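Local coordinates for protein putative aspartyl-tRNA synthetase (Leishmania major, PDB 6OD8) that probably attaches L-aspartate to tRNA(Asp) at the expense of ATP, as a class II aminoacyl-tRNA synthetase of the cytoplasm, at residues G376-G381 / R391-D396; R398-N403 / Y441-F446. All coordinates share one frame; numbering follows the deposited sequence.

Overall arrangement
The two contacts lie side by side at one margin of the large mixed sheet, in the region belonging to the class II synthetase family. Contact 1 (376-381 with 391-396) includes the outermost strand, 376-377; contact 2 (398-403 with 441-446) lies further in, where strand 400-403 runs beside strand 445-449. Their centres are 12 Å apart. Strands 391-392 and 400-403 join them: they are antiparallel neighbours, probably hydrogen-bonded from Arg401 N to Arg391 O at 2.9 Å. Val392 CG1 also packs 3.6 Å from Met399 O. All the touching residues of contact 2 are buried, whereas contact 1 has exposed residues and reaches the second subunit. The ethanediol molecules nearby probably come from the crystallisation liquor.

Contact 1 of 2, residues G376-G381 / R391-D396; sequences GVISEG and RVHNMD. With EDO (1,2-ethanediol), chain H; EDO (1,2-ethanediol), chain E.
Ile378 fits over the turn at His393, just where the parallel strands 376-377 and 391-392 end. Val392 N donates to Gly376 O, and Ile378 N answers with a bond of 2.9 Å to Val392 O. Ser379 N then carries the pairing beyond the strands, binding His393 O at 2.8 Å.

Followed outward, the Ile378 side chain stays on this backbone. CB lies 3.7 Å from His393 O, and there the chain forks. CG1, set beside the backbone N (chi1 -63°), passes along Val392 O and meets Arg391 CD at 3.9 Å, the two side chains crossing at about a right angle. CG2 takes the other branch and comes obliquely to the imidazole, 4.1 Å from His393 CD2. The extended chi2 of 167° carries CD1 on to His393 CA, at 4.0 Å. A branched aliphatic residue suits the place because its two arms can touch an arginine methylene and a ring at once.

The same ring has Ser379 CB over one face, near the rim. Asn394 ND2 helps hold its rotation, pointing in the ring plane at His393 ND1 (3.0 Å, 173°). With ND1 accepting, the ring proton probably sits on NE2, which makes a weak hydrogen bond to Tyr68 OH of the second subunit. Asn394 OD1 turns instead to Ser397 N. Glycine at 376 leaves room for Arg391 CG beside its CA. A water joins Ser379 OG, Glu380 OE2 and Met395 N across the more exposed end, while Val377 CG2 rests on Met395 SD.

Helix 367-373 packs against Val392 and Met395, helix 325-342 approaches His393, and strand 400-403 flanks strand 391-392 on the side away from edge strand 376-377.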
ATOM      1  N   GLY A 376      18.576   2.828 -31.861  1.00 22.77           N
ATOM      2  CA  GLY A 376      18.550   1.378 -31.927  1.00 23.21           C
ATOM      3  C   GLY A 376      17.280   0.814 -31.312  1.00 21.05           C
ATOM      4  O   GLY A 376      16.572   1.492 -30.587  1.00 22.21           O
ATOM      5  N   VAL A 377      16.967  -0.438 -31.647  1.00 24.43           N
ATOM      6  CA  VAL A 377      15.800  -1.141 -31.110  1.00 22.02           C
ATOM      7  C   VAL A 377      16.265  -2.513 -30.638  1.00 25.54           C
ATOM      8  O   VAL A 377      16.543  -3.391 -31.459  1.00 29.28           O
ATOM      9  CB  VAL A 377      14.665  -1.281 -32.133  1.00 23.29           C
ATOM     10  CG1 VAL A 377      13.433  -1.895 -31.466  1.00 24.74           C
ATOM     11  CG2 VAL A 377      14.330   0.060 -32.789  1.00 28.71           C
ATOM     12  N   ILE A 378      16.310  -2.706 -29.315  1.00 20.30           N
ATOM     13  CA  ILE A 378      16.949  -3.891 -28.734  1.00 29.77           C
ATOM     14  C   ILE A 378      16.231  -5.169 -29.158  1.00 35.65           C
ATOM     15  O   ILE A 378      16.864  -6.146 -29.580  1.00 33.77           O
ATOM     16  CB  ILE A 378      17.008  -3.757 -27.202  1.00 24.72           C
ATOM     17  CG1 ILE A 378      17.879  -2.554 -26.834  1.00 23.53           C
ATOM     18  CG2 ILE A 378      17.485  -5.067 -26.554  1.00 25.76           C
ATOM     19  CD1 ILE A 378      17.796  -2.094 -25.411  1.00 24.09           C
ATOM     20  N   SER A 379      14.902  -5.180 -29.069  1.00 36.06           N
ATOM     21  CA  SER A 379      14.154  -6.405 -29.332  1.00 32.74           C
ATOM     22  C   SER A 379      14.148  -6.792 -30.802  1.00 40.34           C
ATOM     23  O   SER A 379      13.738  -7.914 -31.128  1.00 37.35           O
ATOM     24  CB  SER A 379      12.715  -6.254 -28.825  1.00 35.73           C
ATOM     25  OG  SER A 379      12.013  -5.287 -29.588  1.00 40.54           O
ATOM     26  N   GLU A 380      14.597  -5.909 -31.694  1.00 36.92           N
ATOM     27  CA  GLU A 380      14.667  -6.220 -33.111  1.00 37.26           C
ATOM     28  C   GLU A 380      16.094  -6.309 -33.625  1.00 36.23           C
ATOM     29  O   GLU A 380      16.296  -6.453 -34.828  1.00 32.12           O
ATOM     30  CB  GLU A 380      13.886  -5.182 -33.914  1.00 37.69           C
ATOM     31  CG  GLU A 380      12.425  -5.101 -33.532  1.00 40.99           C
ATOM     32  CD  GLU A 380      11.724  -3.991 -34.264  1.00 46.37           C
ATOM     33  OE1 GLU A 380      12.378  -3.361 -35.115  1.00 53.32           O
ATOM     34  OE2 GLU A 380      10.533  -3.739 -33.990  1.00 52.98           O
ATOM     35  N   GLY A 381      17.089  -6.238 -32.745  1.00 33.36           N
ATOM     36  CA  GLY A 381      18.464  -6.337 -33.188  1.00 29.50           C
ATOM     37  C   GLY A 381      18.946  -5.152 -33.984  1.00 32.97           C
ATOM     38  O   GLY A 381      19.912  -5.277 -34.752  1.00 30.91           O
ATOM     39  N   ARG A 391      18.896   4.060 -27.703  1.00 23.61           N
ATOM     40  CA  ARG A 391      18.190   2.824 -27.986  1.00 25.14           C
ATOM     41  C   ARG A 391      16.831   2.873 -27.310  1.00 19.75           C
ATOM     42  O   ARG A 391      16.668   3.507 -26.264  1.00 21.16           O
ATOM     43  CB  ARG A 391      18.925   1.592 -27.437  1.00 25.97           C
ATOM     44  CG  ARG A 391      20.133   1.161 -28.213  1.00 31.77           C
ATOM     45  CD  ARG A 391      20.768  -0.040 -27.517  1.00 42.10           C
ATOM     46  NE  ARG A 391      21.819  -0.647 -28.338  1.00 47.69           N
ATOM     47  CZ  ARG A 391      23.088  -0.256 -28.332  1.00 46.50           C
ATOM     48  NH1 ARG A 391      23.470   0.749 -27.545  1.00 42.23           N
ATOM     49  NH2 ARG A 391      23.974  -0.867 -29.122  1.00 47.53           N
ATOM     50  N   VAL A 392      15.868   2.173 -27.895  1.00 22.08           N
ATOM     51  CA  VAL A 392      14.665   1.807 -27.154  1.00 21.37           C
ATOM     52  C   VAL A 392      14.628   0.289 -27.089  1.00 19.07           C
ATOM     53  O   VAL A 392      15.203  -0.391 -27.942  1.00 20.14           O
ATOM     54  CB  VAL A 392      13.375   2.373 -27.797  1.00 22.30           C
ATOM     55  CG1 VAL A 392      13.468   3.889 -27.930  1.00 20.40           C
ATOM     56  CG2 VAL A 392      13.100   1.717 -29.130  1.00 21.17           C
ATOM     57  N   HIS A 393      13.998  -0.250 -26.044  1.00 19.37           N
ATOM     58  CA  HIS A 393      13.848  -1.700 -25.999  1.00 22.11           C
ATOM     59  C   HIS A 393      13.001  -2.201 -27.170  1.00 20.39           C
ATOM     60  O   HIS A 393      13.366  -3.180 -27.834  1.00 19.18           O
ATOM     61  CB  HIS A 393      13.253  -2.158 -24.666  1.00 25.26           C
ATOM     62  CG  HIS A 393      13.133  -3.652 -24.570  1.00 25.41           C
ATOM     63  ND1 HIS A 393      11.954  -4.320 -24.825  1.00 28.68           N
ATOM     64  CD2 HIS A 393      14.069  -4.609 -24.363  1.00 23.88           C
ATOM     65  CE1 HIS A 393      12.158  -5.622 -24.722  1.00 30.42           C
ATOM     66  NE2 HIS A 393      13.434  -5.824 -24.448  1.00 27.12           N
ATOM     67  N   ASN A 394      11.873  -1.539 -27.452  1.00 21.46           N
ATOM     68  CA  ASN A 394      10.902  -2.112 -28.386  1.00 24.70           C
ATOM     69  C   ASN A 394      10.045  -1.014 -29.002  1.00 27.03           C
ATOM     70  O   ASN A 394       9.974   0.106 -28.493  1.00 27.54           O
ATOM     71  CB  ASN A 394      10.001  -3.170 -27.706  1.00 24.26           C
ATOM     72  CG  ASN A 394       9.078  -2.579 -26.643  1.00 29.30           C
ATOM     73  OD1 ASN A 394       8.085  -1.906 -26.954  1.00 31.68           O
ATOM     74  ND2 ASN A 394       9.381  -2.859 -25.381  1.00 26.22           N
ATOM     75  N   MET A 395       9.383  -1.358 -30.109  1.00 28.19           N
ATOM     76  CA  MET A 395       8.620  -0.354 -30.841  1.00 31.93           C
ATOM     77  C   MET A 395       7.244  -0.090 -30.244  1.00 30.28           C
ATOM     78  O   MET A 395       6.521   0.771 -30.759  1.00 36.08           O
ATOM     79  CB  MET A 395       8.489  -0.761 -32.306  1.00 27.47           C
ATOM     80  CG  MET A 395       9.806  -0.689 -33.083  1.00 34.25           C
ATOM     81  SD  MET A 395      10.533   0.963 -33.028  1.00 33.46           S
ATOM     82  CE  MET A 395       9.211   1.946 -33.741  1.00 37.19           C
ATOM     83  N   ASP A 396       6.862  -0.803 -29.186  1.00 31.87           N
ATOM     84  CA  ASP A 396       5.601  -0.550 -28.499  1.00 37.60           C
ATOM     85  C   ASP A 396       5.713   0.557 -27.446  1.00 30.86           C
ATOM     86  O   ASP A 396       4.935   1.512 -27.472  1.00 30.57           O
ATOM     87  CB  ASP A 396       5.082  -1.846 -27.869  1.00 42.26           C
ATOM     88  CG  ASP A 396       3.930  -1.606 -26.917  1.00 61.06           C
ATOM     89  OD1 ASP A 396       4.062  -1.906 -25.710  1.00 68.08           O
ATOM     90  OD2 ASP A 396       2.892  -1.089 -27.376  1.00 70.32           O
TER
HETATM   91  C1  EDO H 606       9.912  -1.369 -22.010  1.00 39.48           C
HETATM   92  O1  EDO H 606       8.694  -1.888 -22.571  1.00 36.12           O
HETATM   93  C2  EDO H 606      10.953  -2.465 -21.830  1.00 36.76           C
HETATM   94  O2  EDO H 606      10.325  -3.652 -21.334  1.00 45.48           O
HETATM   95  C1  EDO E 603      22.228   2.377 -23.322  1.00 46.52           C
HETATM   96  O1  EDO E 603      21.225   1.468 -22.863  1.00 46.88           O
HETATM   97  C2  EDO E 603      21.721   3.129 -24.552  1.00 42.82           C
HETATM   98  O2  EDO E 603      22.029   2.408 -25.751  1.00 50.47           O
HETATM   99  O   HOH W   1       9.731  -3.970 -31.167  1.00 35.05           O

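Contact 2 of 2, residues R398-N403 / Y441-F446; sequences RMLRIN and YGTDFF. With EDO (1,2-ethanediol), chain K.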
ATOM      1  N   ARG A 398       8.777   2.304 -26.742  1.00 21.20           N
ATOM      2  CA  ARG A 398       9.606   3.343 -27.390  1.00 18.66           C
ATOM      3  C   ARG A 398      10.238   4.290 -26.365  1.00 17.56           C
ATOM      4  O   ARG A 398      10.274   5.517 -26.543  1.00 20.24           O
ATOM      5  CB  ARG A 398       8.786   4.123 -28.428  1.00 20.42           C
ATOM      6  CG  ARG A 398       8.206   3.242 -29.546  1.00 20.06           C
ATOM      7  CD  ARG A 398       7.563   4.066 -30.674  1.00 26.93           C
ATOM      8  NE  ARG A 398       6.411   4.878 -30.254  1.00 30.72           N
ATOM      9  CZ  ARG A 398       5.186   4.391 -30.062  1.00 30.07           C
ATOM     10  NH1 ARG A 398       4.965   3.094 -30.235  1.00 28.59           N
ATOM     11  NH2 ARG A 398       4.182   5.192 -29.704  1.00 28.83           N
ATOM     12  N   MET A 399      10.773   3.716 -25.291  1.00 16.86           N
ATOM     13  CA  MET A 399      11.302   4.499 -24.180  1.00 17.09           C
ATOM     14  C   MET A 399      12.820   4.610 -24.275  1.00 20.49           C
ATOM     15  O   MET A 399      13.527   3.594 -24.342  1.00 18.11           O
ATOM     16  CB  MET A 399      10.845   3.893 -22.851  1.00 16.65           C
ATOM     17  CG  MET A 399       9.345   4.152 -22.667  1.00 22.10           C
ATOM     18  SD  MET A 399       8.579   3.213 -21.312  1.00 25.29           S
ATOM     19  CE  MET A 399       9.123   4.165 -19.953  1.00 19.89           C
ATOM     20  N   LEU A 400      13.305   5.856 -24.254  1.00 19.15           N
ATOM     21  CA  LEU A 400      14.685   6.187 -24.618  1.00 18.17           C
ATOM     22  C   LEU A 400      15.698   5.817 -23.531  1.00 20.54           C
ATOM     23  O   LEU A 400      15.516   6.139 -22.355  1.00 17.76           O
ATOM     24  CB  LEU A 400      14.780   7.684 -24.913  1.00 17.69           C
ATOM     25  CG  LEU A 400      16.114   8.212 -25.406  1.00 23.90           C
ATOM     26  CD1 LEU A 400      16.260   7.700 -26.821  1.00 22.86           C
ATOM     27  CD2 LEU A 400      16.084   9.738 -25.371  1.00 19.96           C
ATOM     28  N   ARG A 401      16.791   5.175 -23.949  1.00 18.80           N
ATOM     29  CA  ARG A 401      17.932   4.835 -23.104  1.00 22.66           C
ATOM     30  C   ARG A 401      19.162   5.451 -23.748  1.00 25.09           C
ATOM     31  O   ARG A 401      19.348   5.301 -24.955  1.00 19.88           O
ATOM     32  CB  ARG A 401      18.131   3.316 -23.005  1.00 16.79           C
ATOM     33  CG  ARG A 401      16.933   2.531 -22.526  1.00 18.70           C
ATOM     34  CD  ARG A 401      17.265   1.045 -22.437  1.00 19.87           C
ATOM     35  NE  ARG A 401      16.108   0.252 -22.012  1.00 16.84           N
ATOM     36  CZ  ARG A 401      16.135  -1.065 -21.834  1.00 23.49           C
ATOM     37  NH1 ARG A 401      17.266  -1.738 -22.034  1.00 18.67           N
ATOM     38  NH2 ARG A 401      15.029  -1.709 -21.462  1.00 21.35           N
ATOM     39  N   ILE A 402      19.976   6.166 -22.963  1.00 17.40           N
ATOM     40  CA  ILE A 402      21.247   6.719 -23.427  1.00 18.06           C
ATOM     41  C   ILE A 402      22.304   6.303 -22.417  1.00 26.63           C
ATOM     42  O   ILE A 402      22.113   6.471 -21.208  1.00 23.72           O
ATOM     43  CB  ILE A 402      21.219   8.256 -23.583  1.00 20.24           C
ATOM     44  CG1 ILE A 402      20.078   8.691 -24.509  1.00 24.42           C
ATOM     45  CG2 ILE A 402      22.563   8.781 -24.153  1.00 22.30           C
ATOM     46  CD1 ILE A 402      19.950  10.202 -24.643  1.00 29.81           C
ATOM     47  N   ASN A 403      23.391   5.732 -22.914  1.00 22.94           N
ATOM     48  CA  ASN A 403      24.530   5.431 -22.059  1.00 23.16           C
ATOM     49  C   ASN A 403      25.039   6.706 -21.389  1.00 29.08           C
ATOM     50  O   ASN A 403      25.072   7.781 -22.001  1.00 25.30           O
ATOM     51  CB  ASN A 403      25.633   4.785 -22.901  1.00 26.65           C
ATOM     52  CG  ASN A 403      26.909   4.633 -22.141  1.00 32.16           C
ATOM     53  OD1 ASN A 403      27.775   5.506 -22.173  1.00 44.54           O
ATOM     54  ND2 ASN A 403      27.041   3.527 -21.437  1.00 24.48           N
ATOM     55  N   TYR A 441      15.277  14.347 -29.086  1.00 22.34           N
ATOM     56  CA  TYR A 441      14.491  13.122 -29.186  1.00 26.29           C
ATOM     57  C   TYR A 441      12.997  13.334 -29.013  1.00 28.55           C
ATOM     58  O   TYR A 441      12.230  12.427 -29.347  1.00 26.85           O
ATOM     59  CB  TYR A 441      14.953  12.086 -28.139  1.00 20.86           C
ATOM     60  CG  TYR A 441      16.418  11.699 -28.347  1.00 22.20           C
ATOM     61  CD1 TYR A 441      16.783  10.773 -29.323  1.00 23.66           C
ATOM     62  CD2 TYR A 441      17.428  12.283 -27.589  1.00 22.20           C
ATOM     63  CE1 TYR A 441      18.123  10.440 -29.539  1.00 27.91           C
ATOM     64  CE2 TYR A 441      18.759  11.943 -27.780  1.00 24.30           C
ATOM     65  CZ  TYR A 441      19.105  11.018 -28.759  1.00 27.80           C
ATOM     66  OH  TYR A 441      20.437  10.685 -28.991  1.00 27.95           O
ATOM     67  N   GLY A 442      12.577  14.472 -28.454  1.00 23.82           N
ATOM     68  CA  GLY A 442      11.158  14.787 -28.345  1.00 21.69           C
ATOM     69  C   GLY A 442      10.442  14.190 -27.163  1.00 29.79           C
ATOM     70  O   GLY A 442       9.204  14.160 -27.157  1.00 27.22           O
ATOM     71  N   THR A 443      11.169  13.734 -26.142  1.00 23.63           N
ATOM     72  CA  THR A 443      10.564  13.024 -25.031  1.00 21.61           C
ATOM     73  C   THR A 443      10.936  13.683 -23.709  1.00 26.07           C
ATOM     74  O   THR A 443      12.026  14.245 -23.558  1.00 19.14           O
ATOM     75  CB  THR A 443      10.962  11.538 -25.003  1.00 22.47           C
ATOM     76  OG1 THR A 443      10.279  10.890 -23.922  1.00 22.03           O
ATOM     77  CG2 THR A 443      12.466  11.379 -24.837  1.00 22.47           C
ATOM     78  N   ASP A 444       9.990  13.630 -22.769  1.00 19.70           N
ATOM     79  CA  ASP A 444      10.141  14.113 -21.401  1.00 20.47           C
ATOM     80  C   ASP A 444      10.615  13.030 -20.439  1.00 20.20           C
ATOM     81  O   ASP A 444      10.761  13.315 -19.244  1.00 22.71           O
ATOM     82  CB  ASP A 444       8.800  14.658 -20.854  1.00 19.09           C
ATOM     83  CG  ASP A 444       8.242  15.810 -21.670  1.00 19.00           C
ATOM     84  OD1 ASP A 444       8.992  16.751 -22.003  1.00 22.34           O
ATOM     85  OD2 ASP A 444       7.031  15.774 -21.965  1.00 27.18           O
ATOM     86  N   PHE A 445      10.860  11.806 -20.929  1.00 18.40           N
ATOM     87  CA  PHE A 445      11.195  10.650 -20.104  1.00 17.76           C
ATOM     88  C   PHE A 445      12.356   9.894 -20.732  1.00 21.90           C
ATOM     89  O   PHE A 445      12.301   9.570 -21.919  1.00 21.47           O
ATOM     90  CB  PHE A 445       9.997   9.708 -19.980  1.00 16.75           C
ATOM     91  CG  PHE A 445      10.220   8.566 -19.012  1.00 23.04           C
ATOM     92  CD1 PHE A 445       9.847   8.689 -17.684  1.00 25.69           C
ATOM     93  CD2 PHE A 445      10.828   7.391 -19.421  1.00 24.44           C
ATOM     94  CE1 PHE A 445      10.051   7.653 -16.780  1.00 26.18           C
ATOM     95  CE2 PHE A 445      11.040   6.360 -18.517  1.00 28.15           C
ATOM     96  CZ  PHE A 445      10.656   6.492 -17.201  1.00 20.64           C
ATOM     97  N   PHE A 446      13.379   9.569 -19.945  1.00 17.91           N
ATOM     98  CA  PHE A 446      14.489   8.803 -20.508  1.00 18.17           C
ATOM     99  C   PHE A 446      15.300   8.196 -19.374  1.00 19.14           C
ATOM    100  O   PHE A 446      15.203   8.610 -18.212  1.00 16.76           O
ATOM    101  CB  PHE A 446      15.366   9.655 -21.436  1.00 18.91           C
ATOM    102  CG  PHE A 446      16.322  10.580 -20.716  1.00 20.77           C
ATOM    103  CD1 PHE A 446      17.627  10.191 -20.482  1.00 23.06           C
ATOM    104  CD2 PHE A 446      15.907  11.835 -20.273  1.00 16.74           C
ATOM    105  CE1 PHE A 446      18.529  11.040 -19.824  1.00 22.93           C
ATOM    106  CE2 PHE A 446      16.780  12.667 -19.586  1.00 23.07           C
ATOM    107  CZ  PHE A 446      18.089  12.276 -19.376  1.00 24.94           C
TER
HETATM  108  C1  EDO K 609      12.932  18.440 -19.988  1.00 38.60           C
HETATM  109  O1  EDO K 609      12.879  19.830 -20.314  1.00 37.15           O
HETATM  110  C2  EDO K 609      11.858  17.682 -20.740  1.00 36.11           C
HETATM  111  O2  EDO K 609      10.578  17.905 -20.140  1.00 36.69           O
HETATM  112  O   HOH W   2      11.190   8.077 -23.940  1.00 18.24           O
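Leu400 lays its CD2 methyl over a face of the Tyr441 ring, a CH-pi contact of 4.0 Å from CD2 to the centroid, 29° off the ring normal. Its CG is anti to the backbone N (chi1 -176°), and with chi2 at 72° both methyls can reach the aromatic: CD1 lies above the rim by Tyr441 CD1, while CD2 also touches Thr443 CG2 and Phe446 CB. A leucine suits this spot because its forked end lays both methyls over one face of the ring, and CD2 still fills the corner beside it. Tyr441 presents that face to Leu400 and sends its hydroxyl to Asp386 OD2. The Ile402 and Tyr441 side chains point toward one another, and Ile402 CD1 comes obliquely to the ring on the side Leu400 occupies, 3.8 Å from Tyr441 CE2.

Met399 bends at its last torsion and brings CE to the Phe445 ring, which it meets obliquely. Phe446 turns its ring away from strand 400-403 to stack on Phe476.

A water settles the polar atoms in this apolar setting: it accepts from Leu400 N at 3.1 Å and donates to Phe445 O at 2.7 Å, with Thr443 OG1 3.0 Å from it. Thr443 OG1 is also hydrogen-bonded to Val362 O.

Further along, Leu400 and Ile402 bond through their backbones to Ile447 and Asp449. Strand 400-403 leads into a helix capped by Asn403, and the chain returns through helix 427-441, whose Val437 packs on Leu400, Thr443 and Phe446, to the adjacent parallel strand 445-449: a beta-alpha-beta crossover at the margin of a mixed sheet whose antiparallel centre is the hallmark of class II synthetases.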